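Local structure of probable enoyl-CoA hydratase/isomerase (Pseudomonas aeruginosa, 7BOR) at residues R49-T54 / K93-A98; A97-P102 / R121-K126; V104-T109 / P136-S141; D115-G120 / G172-A177. The protein binds coenzyme A and, as a crotonase-family member, probably acts as a delta(3)-delta(2)-enoyl-CoA isomerase. One frame throughout, in Å; residues are numbered along the deposited sequence.

Overall arrangement
Contacts 1 and 4 join neighbouring parallel strands of one sheet: 50-54 beside 95-99 in contact 1, 116-120 beside 176-178 at the sheet edge in contact 4. Contact 1 is buried and held mainly by regular backbone hydrogen bonds, with apolar side chains on both faces; contact 4 is only partly buried and lets an asparagine amide replace part of the backbone pairing. Contact 2 takes up strand 95-99 where contact 1 leaves it, sharing Ala-97 and Ala-98, and reaches a small second sheet beside coenzyme A with a single hydrogen bond. Contact 3, buried like contact 1, links by side chains instead, through a threonine-carboxylate bond near the ligand's thiol end.

Contact 1. Residues R49-T54 / K93-A98; sequences RVVLIT and KPVIAA
Strands 50-54 and 95-98 run parallel, their axes 4.6 Å apart at closest approach and turned by 23°. Val-51 and Ile-53 of one strand alternate with Pro-94, Ile-96 and Ala-98 of the other: Val-51 N gives a nearly straight bond to Pro-94 O (2.9 Å), Ile-96 N returns to Val-51 O, Ile-53 N reaches Ile-96 O (2.7 Å), and Ala-98 N closes on Ile-53 O. At the entry Pro-94 lays its CD against Arg-49 O at 3.4 Å, and its CB meets both methyls of Val-50, the two side chains crossing at about a right angle. Ile-96 sends CG1 back beside its own backbone N (chi1 -60°), which brings CD1 to 4.0 Å from Val-50 CG1. On the other face Ile-53 CD1 lies 4.0 Å from Val-95 CG1, a diagonal contact between the Val-51/Val-95 and Ile-53/Ala-97 pairs, next to each other on that face. Thr-54 ends the pairing with its hydroxyl: OG1 donates to Ala-98 O at 3.0 Å, tilted 27° from the carbonyl plane, and is also bonded to Gly-56 N. The face of Val-50 and Thr-54 packs on helix 182-196, while Val-95 on the other face touches Lys-207 of helix 200-233. Strand 13-18 adjoins 50-54 on its other edge, and 116-120 adjoins 95-99, placing the pair in the middle of the crotonase sheet.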
loop_
_atom_site.group_PDB
_atom_site.type_symbol
_atom_site.label_atom_id
_atom_site.label_comp_id
_atom_site.label_asym_id
_atom_site.label_seq_id
_atom_site.Cartn_x
_atom_site.Cartn_y
_atom_site.Cartn_z
ATOM N N ARG A 49 -0.384 19.507 -2.090
ATOM C CA ARG A 49 -0.425 19.467 -0.635
ATOM C C ARG A 49 -0.711 18.075 -0.090
ATOM O O ARG A 49 -0.184 17.719 0.965
ATOM C CB ARG A 49 -1.501 20.444 -0.128
ATOM C CG ARG A 49 -1.165 21.911 -0.430
ATOM C CD ARG A 49 -1.166 22.751 0.851
ATOM N NE ARG A 49 -0.710 21.974 2.010
ATOM C CZ ARG A 49 -1.198 22.112 3.244
ATOM N NH1 ARG A 49 -2.140 23.020 3.484
ATOM N NH2 ARG A 49 -0.742 21.345 4.241
ATOM N N VAL A 50 -1.493 17.275 -0.804
ATOM C CA VAL A 50 -1.949 15.977 -0.318
ATOM C C VAL A 50 -2.085 15.020 -1.500
ATOM O O VAL A 50 -2.559 15.401 -2.578
ATOM C CB VAL A 50 -3.290 16.113 0.437
ATOM C CG1 VAL A 50 -3.761 14.774 0.965
ATOM C CG2 VAL A 50 -3.165 17.131 1.580
ATOM N N VAL A 51 -1.713 13.753 -1.275
ATOM C CA VAL A 51 -1.989 12.691 -2.229
ATOM C C VAL A 51 -3.043 11.754 -1.666
ATOM O O VAL A 51 -2.979 11.357 -0.496
ATOM C CB VAL A 51 -0.703 11.921 -2.595
ATOM C CG1 VAL A 51 -1.044 10.613 -3.357
ATOM C CG2 VAL A 51 0.240 12.818 -3.410
ATOM N N LEU A 52 -3.974 11.355 -2.529
ATOM C CA LEU A 52 -4.954 10.329 -2.244
ATOM C C LEU A 52 -4.738 9.117 -3.151
ATOM O O LEU A 52 -4.596 9.261 -4.373
ATOM C CB LEU A 52 -6.348 10.916 -2.428
ATOM C CG LEU A 52 -7.506 10.140 -1.857
ATOM C CD1 LEU A 52 -8.549 11.170 -1.424
ATOM C CD2 LEU A 52 -8.003 9.232 -2.920
ATOM N N ILE A 53 -4.759 7.921 -2.568
ATOM C CA ILE A 53 -4.641 6.688 -3.348
ATOM C C ILE A 53 -5.919 5.887 -3.219
ATOM O O ILE A 53 -6.387 5.638 -2.102
ATOM C CB ILE A 53 -3.458 5.821 -2.886
ATOM C CG1 ILE A 53 -2.158 6.573 -2.974
ATOM C CG2 ILE A 53 -3.277 4.593 -3.785
ATOM C CD1 ILE A 53 -0.972 5.817 -2.407
ATOM N N THR A 54 -6.417 5.375 -4.339
ATOM C CA THR A 54 -7.653 4.605 -4.314
ATOM C C THR A 54 -7.789 3.747 -5.568
ATOM O O THR A 54 -7.279 4.093 -6.634
ATOM C CB THR A 54 -8.851 5.567 -4.171
ATOM O OG1 THR A 54 -10.068 4.839 -4.080
ATOM C CG2 THR A 54 -8.941 6.505 -5.367
ATOM N N LYS A 93 4.897 14.524 2.187
ATOM C CA LYS A 93 3.608 15.177 2.416
ATOM C C LYS A 93 2.512 14.171 2.753
ATOM O O LYS A 93 2.712 12.943 2.655
ATOM C CB LYS A 93 3.199 15.997 1.191
ATOM C CG LYS A 93 4.279 17.008 0.734
ATOM C CD LYS A 93 3.873 17.721 -0.557
ATOM C CE LYS A 93 5.050 18.441 -1.185
ATOM N NZ LYS A 93 4.710 18.840 -2.594
ATOM N N PRO A 94 1.332 14.650 3.170
ATOM C CA PRO A 94 0.249 13.740 3.559
ATOM C C PRO A 94 -0.182 12.800 2.439
ATOM O O PRO A 94 -0.483 13.219 1.317
ATOM C CB PRO A 94 -0.885 14.678 3.985
ATOM C CG PRO A 94 -0.228 15.865 4.503
ATOM C CD PRO A 94 1.052 16.033 3.643
ATOM N N VAL A 95 -0.254 11.512 2.769
ATOM C CA VAL A 95 -0.780 10.513 1.855
ATOM C C VAL A 95 -1.990 9.843 2.510
ATOM O O VAL A 95 -1.873 9.351 3.635
ATOM C CB VAL A 95 0.269 9.443 1.514
ATOM C CG1 VAL A 95 -0.267 8.618 0.419
ATOM C CG2 VAL A 95 1.558 10.051 1.160
ATOM N N ILE A 96 -3.105 9.765 1.777
ATOM C CA ILE A 96 -4.376 9.194 2.250
ATOM C C ILE A 96 -4.803 8.056 1.333
ATOM O O ILE A 96 -4.875 8.230 0.115
ATOM C CB ILE A 96 -5.473 10.267 2.320
ATOM C CG1 ILE A 96 -5.027 11.360 3.279
ATOM C CG2 ILE A 96 -6.791 9.708 2.734
ATOM C CD1 ILE A 96 -6.011 12.518 3.392
ATOM N N ALA A 97 -5.137 6.911 1.924
ATOM C CA ALA A 97 -5.719 5.792 1.204
ATOM C C ALA A 97 -7.222 5.728 1.413
ATOM O O ALA A 97 -7.719 5.992 2.504
ATOM C CB ALA A 97 -5.129 4.452 1.656
ATOM N N ALA A 98 -7.923 5.317 0.354
ATOM C CA ALA A 98 -9.374 5.122 0.326
ATOM C C ALA A 98 -9.630 3.750 -0.274
ATOM O O ALA A 98 -9.471 3.551 -1.485
ATOM C CB ALA A 98 -10.067 6.190 -0.506
#

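Contact 2. Residues A97-P102 / R121-K126; sequences AAVNGP and RNARLK
In this crotonase fold the chain leaves the main sheet after strand 95-99 and enters a small second sheet, where strand 102-104 runs parallel to 124-126; Gly-101 and Ala-123 meet just before it. Arg-124 N donates to Gly-101 O at 2.7 Å, and the bond is straight at the hydrogen (171°), yet the donor stands above the carbonyl plane, 47° out of it. One residue on, Pro-102 pairs with Arg-124, its CA 3.3 Å from Arg-124 O in a CA-H...O contact. Gly-101 has a positive phi of 69°, favourable to glycine, as the chain turns between the sheets. Ala-123 points its methyl into this turn, CB 3.3 Å from Gly-101 O; the same CB lies 4.4 Å from Val-99 CG1, so one small side chain touches both the end of strand 95-99 and the turn that follows it. Asn-100 directs its amide away from this meeting point: OD1 accepts from Gly-181 N, tying the turn to the loop before helix 182-196. Pro-102 belongs to the coenzyme A pocket, with its ring about 4 Å from the ligand and about 5 Å from the side chain of Ser-62. Beside it, the exposed Arg-124 leads its guanidinium away from the proline, while its CB stays 4.1 Å from Gly-101 O.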
loop_
_atom_site.group_PDB
_atom_site.type_symbol
_atom_site.label_atom_id
_atom_site.label_comp_id
_atom_site.label_asym_id
_atom_site.label_seq_id
_atom_site.Cartn_x
_atom_site.Cartn_y
_atom_site.Cartn_z
ATOM N N ALA A 97 -5.137 6.911 1.924
ATOM C CA ALA A 97 -5.719 5.792 1.204
ATOM C C ALA A 97 -7.222 5.728 1.413
ATOM O O ALA A 97 -7.719 5.992 2.504
ATOM C CB ALA A 97 -5.129 4.452 1.656
ATOM N N ALA A 98 -7.923 5.317 0.354
ATOM C CA ALA A 98 -9.374 5.122 0.326
ATOM C C ALA A 98 -9.630 3.750 -0.274
ATOM O O ALA A 98 -9.471 3.551 -1.485
ATOM C CB ALA A 98 -10.067 6.190 -0.506
ATOM N N VAL A 99 -10.063 2.820 0.555
ATOM C CA VAL A 99 -9.986 1.404 0.244
ATOM C C VAL A 99 -11.382 0.831 0.205
ATOM O O VAL A 99 -12.114 0.919 1.192
ATOM C CB VAL A 99 -9.123 0.647 1.281
ATOM C CG1 VAL A 99 -9.054 -0.847 0.921
ATOM C CG2 VAL A 99 -7.722 1.277 1.396
ATOM N N ASN A 100 -11.713 0.168 -0.900
ATOM C CA ASN A 100 -12.915 -0.642 -1.018
ATOM C C ASN A 100 -12.531 -2.024 -1.545
ATOM O O ASN A 100 -11.565 -2.171 -2.281
ATOM C CB ASN A 100 -13.924 0.018 -1.982
ATOM C CG ASN A 100 -14.805 1.081 -1.293
ATOM O OD1 ASN A 100 -15.648 0.765 -0.452
ATOM N ND2 ASN A 100 -14.610 2.314 -1.662
ATOM N N GLY A 101 -13.294 -3.026 -1.179
ATOM C CA GLY A 101 -13.110 -4.331 -1.753
ATOM C C GLY A 101 -11.802 -4.966 -1.316
ATOM O O GLY A 101 -11.404 -4.845 -0.166
ATOM N N PRO A 102 -11.147 -5.711 -2.201
ATOM C CA PRO A 102 -9.889 -6.367 -1.804
ATOM C C PRO A 102 -8.750 -5.378 -1.715
ATOM O O PRO A 102 -8.655 -4.417 -2.484
ATOM C CB PRO A 102 -9.655 -7.410 -2.896
ATOM C CG PRO A 102 -10.403 -6.909 -4.079
ATOM C CD PRO A 102 -11.609 -6.145 -3.535
ATOM N N ARG A 121 -16.394 -0.791 5.383
ATOM C CA ARG A 121 -16.532 -1.755 6.470
ATOM C C ARG A 121 -16.251 -3.178 6.012
ATOM O O ARG A 121 -15.826 -4.049 6.810
ATOM C CB ARG A 121 -17.942 -1.673 7.080
ATOM C CG ARG A 121 -18.027 -0.842 8.216
ATOM C CD ARG A 121 -19.488 -0.973 8.881
ATOM N NE ARG A 121 -20.482 -0.332 8.035
ATOM C CZ ARG A 121 -20.845 0.952 8.121
ATOM N NH1 ARG A 121 -21.793 1.416 7.317
ATOM N NH2 ARG A 121 -20.284 1.771 9.015
ATOM N N ASN A 122 -16.725 -3.491 4.807
ATOM C CA ASN A 122 -16.638 -4.840 4.276
ATOM C C ASN A 122 -15.485 -5.003 3.297
ATOM O O ASN A 122 -15.479 -5.976 2.533
ATOM C CB ASN A 122 -17.953 -5.263 3.565
ATOM C CG ASN A 122 -19.142 -5.390 4.548
ATOM O OD1 ASN A 122 -19.298 -6.384 5.244
ATOM N ND2 ASN A 122 -19.936 -4.347 4.618
ATOM N N ALA A 123 -14.535 -4.070 3.271
ATOM C CA ALA A 123 -13.355 -4.337 2.468
ATOM C C ALA A 123 -12.725 -5.621 2.981
ATOM O O ALA A 123 -12.977 -6.040 4.109
ATOM C CB ALA A 123 -12.367 -3.164 2.527
ATOM N N ARG A 124 -11.907 -6.256 2.134
ATOM C CA ARG A 124 -11.286 -7.551 2.439
ATOM C C ARG A 124 -9.772 -7.410 2.371
ATOM O O ARG A 124 -9.209 -7.390 1.279
ATOM C CB ARG A 124 -11.699 -8.621 1.442
ATOM C CG ARG A 124 -13.097 -9.102 1.569
ATOM C CD ARG A 124 -13.732 -9.435 0.205
ATOM N NE ARG A 124 -15.096 -9.903 0.428
ATOM C CZ ARG A 124 -15.548 -11.121 0.132
ATOM N NH1 ARG A 124 -14.776 -12.015 -0.493
ATOM N NH2 ARG A 124 -16.806 -11.437 0.431
ATOM N N LEU A 125 -9.112 -7.382 3.513
ATOM C CA LEU A 125 -7.682 -7.148 3.569
ATOM C C LEU A 125 -6.971 -8.453 3.871
ATOM O O LEU A 125 -7.378 -9.175 4.793
ATOM C CB LEU A 125 -7.344 -6.124 4.644
ATOM C CG LEU A 125 -7.829 -4.695 4.435
ATOM C CD1 LEU A 125 -9.304 -4.610 4.962
ATOM C CD2 LEU A 125 -6.933 -3.634 5.060
ATOM N N LYS A 126 -5.900 -8.761 3.128
ATOM C CA LYS A 126 -5.031 -9.810 3.645
ATOM C C LYS A 126 -3.607 -9.741 3.103
ATOM O O LYS A 126 -3.332 -9.118 2.081
ATOM C CB LYS A 126 -5.600 -11.203 3.403
ATOM C CG LYS A 126 -5.557 -11.771 2.053
ATOM C CD LYS A 126 -5.962 -13.252 2.137
ATOM C CE LYS A 126 -5.928 -13.871 0.763
ATOM N NZ LYS A 126 -7.233 -14.441 0.272
#

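Contact 3. Residues V104-T109 / P136-S141; sequences VGIGTT and PEFGSS. With COA (coenzyme A), chain C.
A buried carboxylate, that of Glu-137, meets the short helix 106-109 with one oxygen against a hydroxyl and the other against hydrocarbon. The contact joins this helix, beside the coenzyme A pocket of the crotonase fold, to the turn leading into helix 140-148, close to the ligand's thiol end. Thr-109 OG1 donates to Glu-137 OE1 at 2.9 Å, on the syn side of the carboxylate and 28° out of its plane. That hydroxyl sits between the threonine's backbone N and carbonyl carbon (chi1 62°), leaving CG2 to pack 3.8 Å from Ser-140 CB. Glu-137 OE2 lies just 3.1 Å from Ile-106 CB, where the two side chains cross at about a right angle. Phe-138 presents its ring edge to Thr-109 OG1, while its CD2 is 3.9 Å from Ile-106 CG1. The glutamate also begins a type I' turn ending at Ser-140, whose OG bonds to Glu-137 O at 2.8 Å on a lone pair in the carbonyl plane; Ser-140 N grips the same oxygen. At the start of segment 104-109, Val-104 CG1 packs 3.6 Å from C6P of coenzyme A, and Gly-105 occupies the N-cap position, its O accepting from Thr-108 N and Thr-109 N. Helix 80-90 flanks Ile-106 and Phe-138 through Met-85, helix 200-233 reaches Glu-137 through Phe-229, and His-113 stacks on Phe-138.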
loop_
_atom_site.group_PDB
_atom_site.type_symbol
_atom_site.label_atom_id
_atom_site.label_comp_id
_atom_site.label_asym_id
_atom_site.label_seq_id
_atom_site.Cartn_x
_atom_site.Cartn_y
_atom_site.Cartn_z
ATOM N N VAL A 104 -4.921 -6.654 -1.010
ATOM C CA VAL A 104 -4.192 -7.901 -0.784
ATOM C C VAL A 104 -2.700 -7.681 -0.956
ATOM O O VAL A 104 -2.260 -6.985 -1.876
ATOM C CB VAL A 104 -4.670 -8.987 -1.739
ATOM C CG1 VAL A 104 -3.969 -10.325 -1.409
ATOM C CG2 VAL A 104 -6.166 -9.118 -1.606
ATOM N N GLY A 105 -1.925 -8.290 -0.085
ATOM C CA GLY A 105 -0.480 -8.213 -0.269
ATOM C C GLY A 105 -0.044 -6.781 -0.053
ATOM O O GLY A 105 -0.342 -6.183 0.986
ATOM N N ILE A 106 0.665 -6.207 -1.030
ATOM C CA ILE A 106 1.048 -4.799 -0.948
ATOM C C ILE A 106 -0.180 -3.896 -0.926
ATOM O O ILE A 106 -0.067 -2.705 -0.579
ATOM C CB ILE A 106 2.019 -4.447 -2.109
ATOM C CG1 ILE A 106 2.699 -3.088 -1.856
ATOM C CG2 ILE A 106 1.297 -4.497 -3.444
ATOM C CD1 ILE A 106 4.026 -2.885 -2.601
ATOM N N GLY A 107 -1.363 -4.439 -1.250
ATOM C CA GLY A 107 -2.606 -3.667 -1.075
ATOM C C GLY A 107 -2.856 -3.304 0.380
ATOM O O GLY A 107 -3.335 -2.205 0.692
ATOM N N THR A 108 -2.489 -4.205 1.292
ATOM C CA THR A 108 -2.551 -3.915 2.717
ATOM C C THR A 108 -1.273 -3.265 3.204
ATOM O O THR A 108 -1.329 -2.260 3.917
ATOM C CB THR A 108 -2.833 -5.197 3.495
ATOM O OG1 THR A 108 -4.184 -5.586 3.237
ATOM C CG2 THR A 108 -2.619 -5.009 5.004
ATOM N N THR A 109 -0.094 -3.793 2.817
ATOM C CA THR A 109 1.093 -3.260 3.456
ATOM C C THR A 109 1.341 -1.801 3.081
ATOM O O THR A 109 1.984 -1.086 3.840
ATOM C CB THR A 109 2.359 -4.116 3.147
ATOM O OG1 THR A 109 2.621 -4.115 1.752
ATOM C CG2 THR A 109 2.173 -5.517 3.644
ATOM N N PRO A 136 6.994 -11.735 4.467
ATOM C CA PRO A 136 6.496 -10.361 4.581
ATOM C C PRO A 136 7.325 -9.361 3.792
ATOM O O PRO A 136 8.540 -9.509 3.615
ATOM C CB PRO A 136 6.571 -10.051 6.084
ATOM C CG PRO A 136 6.666 -11.401 6.752
ATOM C CD PRO A 136 7.389 -12.300 5.753
ATOM N N GLU A 137 6.663 -8.267 3.420
ATOM C CA GLU A 137 7.210 -7.255 2.524
ATOM C C GLU A 137 6.770 -5.880 3.022
ATOM O O GLU A 137 5.940 -5.759 3.951
ATOM C CB GLU A 137 6.790 -7.659 1.095
ATOM C CG GLU A 137 6.382 -6.623 0.196
ATOM C CD GLU A 137 4.977 -6.193 0.422
ATOM O OE1 GLU A 137 4.493 -6.272 1.575
ATOM O OE2 GLU A 137 4.390 -5.731 -0.573
ATOM N N PHE A 138 7.437 -4.848 2.472
ATOM C CA PHE A 138 7.194 -3.422 2.749
ATOM C C PHE A 138 7.312 -3.075 4.256
ATOM O O PHE A 138 6.701 -2.120 4.755
ATOM C CB PHE A 138 5.837 -3.011 2.157
ATOM C CG PHE A 138 5.779 -1.577 1.619
ATOM C CD1 PHE A 138 6.765 -0.654 1.915
ATOM C CD2 PHE A 138 4.725 -1.174 0.835
ATOM C CE1 PHE A 138 6.686 0.619 1.445
ATOM C CE2 PHE A 138 4.660 0.105 0.359
ATOM C CZ PHE A 138 5.599 0.990 0.665
ATOM N N GLY A 139 8.166 -3.776 4.986
ATOM C CA GLY A 139 8.381 -3.473 6.383
ATOM C C GLY A 139 7.317 -3.971 7.353
ATOM O O GLY A 139 7.401 -3.698 8.562
ATOM N N SER A 140 6.352 -4.734 6.860
ATOM C CA SER A 140 5.278 -5.250 7.688
ATOM C C SER A 140 5.790 -6.178 8.768
ATOM O O SER A 140 5.127 -6.322 9.790
ATOM C CB SER A 140 4.282 -5.979 6.813
ATOM O OG SER A 140 4.866 -7.079 6.127
ATOM N N SER A 141 6.957 -6.827 8.559
ATOM C CA SER A 141 7.529 -7.678 9.602
ATOM C C SER A 141 8.028 -6.858 10.770
ATOM O O SER A 141 8.163 -7.375 11.880
ATOM C CB SER A 141 8.697 -8.523 9.053
ATOM O OG SER A 141 9.770 -7.703 8.663
HETATM N N1A COA C . -2.286 -11.088 -10.414
HETATM C C2A COA C . -2.636 -11.469 -11.675
HETATM N N3A COA C . -3.946 -11.616 -12.037
HETATM C C4A COA C . -4.870 -11.350 -11.099
HETATM C C5A COA C . -4.547 -10.968 -9.846
HETATM C C6A COA C . -3.218 -10.840 -9.499
HETATM N N6A COA C . -2.682 -10.423 -8.195
HETATM N N7A COA C . -5.688 -10.782 -9.126
HETATM C C8A COA C . -6.744 -11.055 -9.924
HETATM N N9A COA C . -6.201 -11.402 -11.085
HETATM C C1B COA C . -7.104 -11.715 -12.212
HETATM C C2B COA C . -7.654 -13.234 -12.227
HETATM O O2B COA C . -6.545 -14.117 -12.666
HETATM C C3B COA C . -8.643 -13.099 -13.065
HETATM O O3B COA C . -8.141 -13.009 -14.463
HETATM P P3B COA C . -9.071 -13.365 -15.746
HETATM O O7A COA C . -10.478 -12.830 -15.573
HETATM O O8A COA C . -9.081 -14.863 -15.877
HETATM O O9A COA C . -8.453 -12.693 -16.936
HETATM C C4B COA C . -9.297 -11.722 -12.790
HETATM O O4B COA C . -8.124 -10.885 -12.238
HETATM C C5B COA C . -10.353 -11.747 -11.851
HETATM O O5B COA C . -9.769 -12.140 -10.651
HETATM P P1A COA C . -10.553 -13.226 -9.715
HETATM O O1A COA C . -9.621 -13.890 -8.722
HETATM O O2A COA C . -11.267 -14.302 -10.502
HETATM O O3A COA C . -11.707 -12.327 -8.955
HETATM P P2A COA C . -12.170 -12.813 -7.447
HETATM O O4A COA C . -13.358 -11.944 -7.047
HETATM O O5A COA C . -12.456 -14.278 -7.580
HETATM O O6A COA C . -10.913 -12.690 -6.365
HETATM C CBP COA C . -9.157 -11.642 -5.115
HETATM C CCP COA C . -10.490 -11.394 -5.910
HETATM C CDP COA C . -8.380 -10.285 -4.970
HETATM C CEP COA C . -9.465 -12.214 -3.709
HETATM C CAP COA C . -8.410 -12.706 -5.981
HETATM O OAP COA C . -8.320 -12.195 -7.276
HETATM C C9P COA C . -6.985 -12.980 -5.500
HETATM O O9P COA C . -6.754 -13.630 -4.524
HETATM N N8P COA C . -5.914 -12.409 -6.345
HETATM C C7P COA C . -4.498 -12.575 -6.012
HETATM C C6P COA C . -4.173 -11.954 -4.620
HETATM C C5P COA C . -2.640 -12.177 -4.412
HETATM O O5P COA C . -2.185 -13.232 -4.136
HETATM N N4P COA C . -1.774 -11.022 -4.564
HETATM C C3P COA C . -0.347 -11.185 -4.433
HETATM C C2P COA C . 0.049 -11.240 -2.981
HETATM S S1P COA C . 1.848 -11.411 -3.041
#

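Contact 4. Residues D115-G120 / G172-A177; sequences DLVFVG and GLANAA
Parallel pairing at the edge of the crotonase sheet joins strand 116-120 to strand 176-178, with close apolar packing at Val-117 and Val-119 and a polar, solvent-exposed side at Asn-175. On the packed side Val-119 CG1 lies 3.8 Å from Ala-174 CB, which also faces Val-117 CG1; Val-117 CB rests 3.5 Å from Leu-173 O. Beyond them Leu-173 reaches helix 140-148, and Val-119 touches Val-99 of the adjoining strand. The exposed side depends on an amide standing in for backbone: Asn-175 OD1 accepts from Val-117 N at 2.8 Å, with the donor N tilted 21° from the amide's carbonyl plane, and Asn-175 N donates back to Val-117 O at 2.7 Å. The two bonds hold Val-117 at its N and its O; the one to OD1 helps fix the side-chain amide, with CG lying beside the asparagine's own backbone N (chi1 -65°). Leu-116 CD2 covers the amide at 3.6 Å from Asn-175 ND2, the two side chains crossing at about a right angle. The loose point comes next: Ala-176 N is buried without a partner, and regular bonding resumes with Val-119 N to Ala-176 O, at a longer 3.2 Å. Phe-118, whose ring meets His-187 of helix 182-196 edge-to-face, turns an edge to the alanine, CD1 standing 3.8 Å from Ala-176 CB, which lies in the ring plane.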
loop_
_atom_site.group_PDB
_atom_site.type_symbol
_atom_site.label_atom_id
_atom_site.label_comp_id
_atom_site.label_asym_id
_atom_site.label_seq_id
_atom_site.Cartn_x
_atom_site.Cartn_y
_atom_site.Cartn_z
ATOM N N ASP A 115 -0.686 8.231 5.780
ATOM C CA ASP A 115 -0.961 8.997 6.995
ATOM C C ASP A 115 -2.398 8.854 7.492
ATOM O O ASP A 115 -2.652 8.969 8.700
ATOM C CB ASP A 115 -0.596 10.429 6.724
ATOM C CG ASP A 115 0.873 10.522 6.283
ATOM O OD1 ASP A 115 1.788 10.227 7.110
ATOM O OD2 ASP A 115 1.081 10.787 5.089
ATOM N N LEU A 116 -3.331 8.630 6.598
ATOM C CA LEU A 116 -4.695 8.320 6.979
ATOM C C LEU A 116 -5.153 7.207 6.074
ATOM O O LEU A 116 -4.751 7.124 4.917
ATOM C CB LEU A 116 -5.603 9.529 6.899
ATOM C CG LEU A 116 -5.224 10.729 7.807
ATOM C CD1 LEU A 116 -6.074 11.980 7.420
ATOM C CD2 LEU A 116 -5.352 10.440 9.311
ATOM N N VAL A 117 -5.948 6.307 6.629
ATOM C CA VAL A 117 -6.423 5.148 5.882
ATOM C C VAL A 117 -7.908 5.013 6.154
ATOM O O VAL A 117 -8.309 4.874 7.316
ATOM C CB VAL A 117 -5.679 3.869 6.297
ATOM C CG1 VAL A 117 -6.298 2.634 5.659
ATOM C CG2 VAL A 117 -4.274 3.966 5.869
ATOM N N PHE A 118 -8.729 5.148 5.107
ATOM C CA PHE A 118 -10.171 4.930 5.199
ATOM C C PHE A 118 -10.575 3.719 4.377
ATOM O O PHE A 118 -10.128 3.556 3.243
ATOM C CB PHE A 118 -10.909 6.158 4.734
ATOM C CG PHE A 118 -10.560 7.337 5.526
ATOM C CD1 PHE A 118 -10.995 7.449 6.838
ATOM C CD2 PHE A 118 -9.716 8.281 5.015
ATOM C CE1 PHE A 118 -10.610 8.559 7.601
ATOM C CE2 PHE A 118 -9.305 9.359 5.752
ATOM C CZ PHE A 118 -9.780 9.525 7.027
ATOM N N VAL A 119 -11.452 2.894 4.943
ATOM C CA VAL A 119 -11.812 1.632 4.322
ATOM C C VAL A 119 -13.309 1.472 4.407
ATOM O O VAL A 119 -13.933 1.886 5.391
ATOM C CB VAL A 119 -11.150 0.406 5.008
ATOM C CG1 VAL A 119 -9.660 0.514 5.046
ATOM C CG2 VAL A 119 -11.657 0.237 6.471
ATOM N N GLY A 120 -13.884 0.802 3.408
ATOM C CA GLY A 120 -15.227 0.281 3.580
ATOM C C GLY A 120 -15.278 -0.787 4.647
ATOM O O GLY A 120 -14.351 -1.598 4.797
ATOM N N GLY A 172 -6.613 -0.229 14.402
ATOM C CA GLY A 172 -5.874 0.990 14.114
ATOM C C GLY A 172 -5.026 0.949 12.856
ATOM O O GLY A 172 -4.257 1.883 12.593
ATOM N N LEU A 173 -5.127 -0.095 12.053
ATOM C CA LEU A 173 -4.604 -0.001 10.698
ATOM C C LEU A 173 -5.401 0.986 9.818
ATOM O O LEU A 173 -4.835 1.660 8.935
ATOM C CB LEU A 173 -4.606 -1.398 10.099
ATOM C CG LEU A 173 -3.734 -2.445 10.779
ATOM C CD1 LEU A 173 -3.775 -3.764 10.080
ATOM C CD2 LEU A 173 -2.279 -1.918 10.805
ATOM N N ALA A 174 -6.700 1.075 9.996
ATOM C CA ALA A 174 -7.445 2.134 9.344
ATOM C C ALA A 174 -7.888 3.147 10.395
ATOM O O ALA A 174 -8.038 2.817 11.572
ATOM C CB ALA A 174 -8.660 1.592 8.581
ATOM N N ASN A 175 -8.080 4.394 9.962
ATOM C CA ASN A 175 -8.567 5.419 10.880
ATOM C C ASN A 175 -10.087 5.319 11.056
ATOM O O ASN A 175 -10.601 5.707 12.103
ATOM C CB ASN A 175 -8.228 6.826 10.387
ATOM C CG ASN A 175 -6.738 7.079 10.356
ATOM O OD1 ASN A 175 -6.057 6.668 9.401
ATOM N ND2 ASN A 175 -6.211 7.711 11.429
ATOM N N ALA A 176 -10.806 4.824 10.049
ATOM C CA ALA A 176 -12.263 4.694 10.117
ATOM C C ALA A 176 -12.724 3.667 9.099
ATOM O O ALA A 176 -12.186 3.597 7.988
ATOM C CB ALA A 176 -12.950 6.047 9.831
ATOM N N ALA A 177 -13.724 2.881 9.485
ATOM C CA ALA A 177 -14.420 1.976 8.593
ATOM C C ALA A 177 -15.770 2.619 8.252
ATOM O O ALA A 177 -16.521 3.025 9.150
ATOM C CB ALA A 177 -14.630 0.606 9.231
#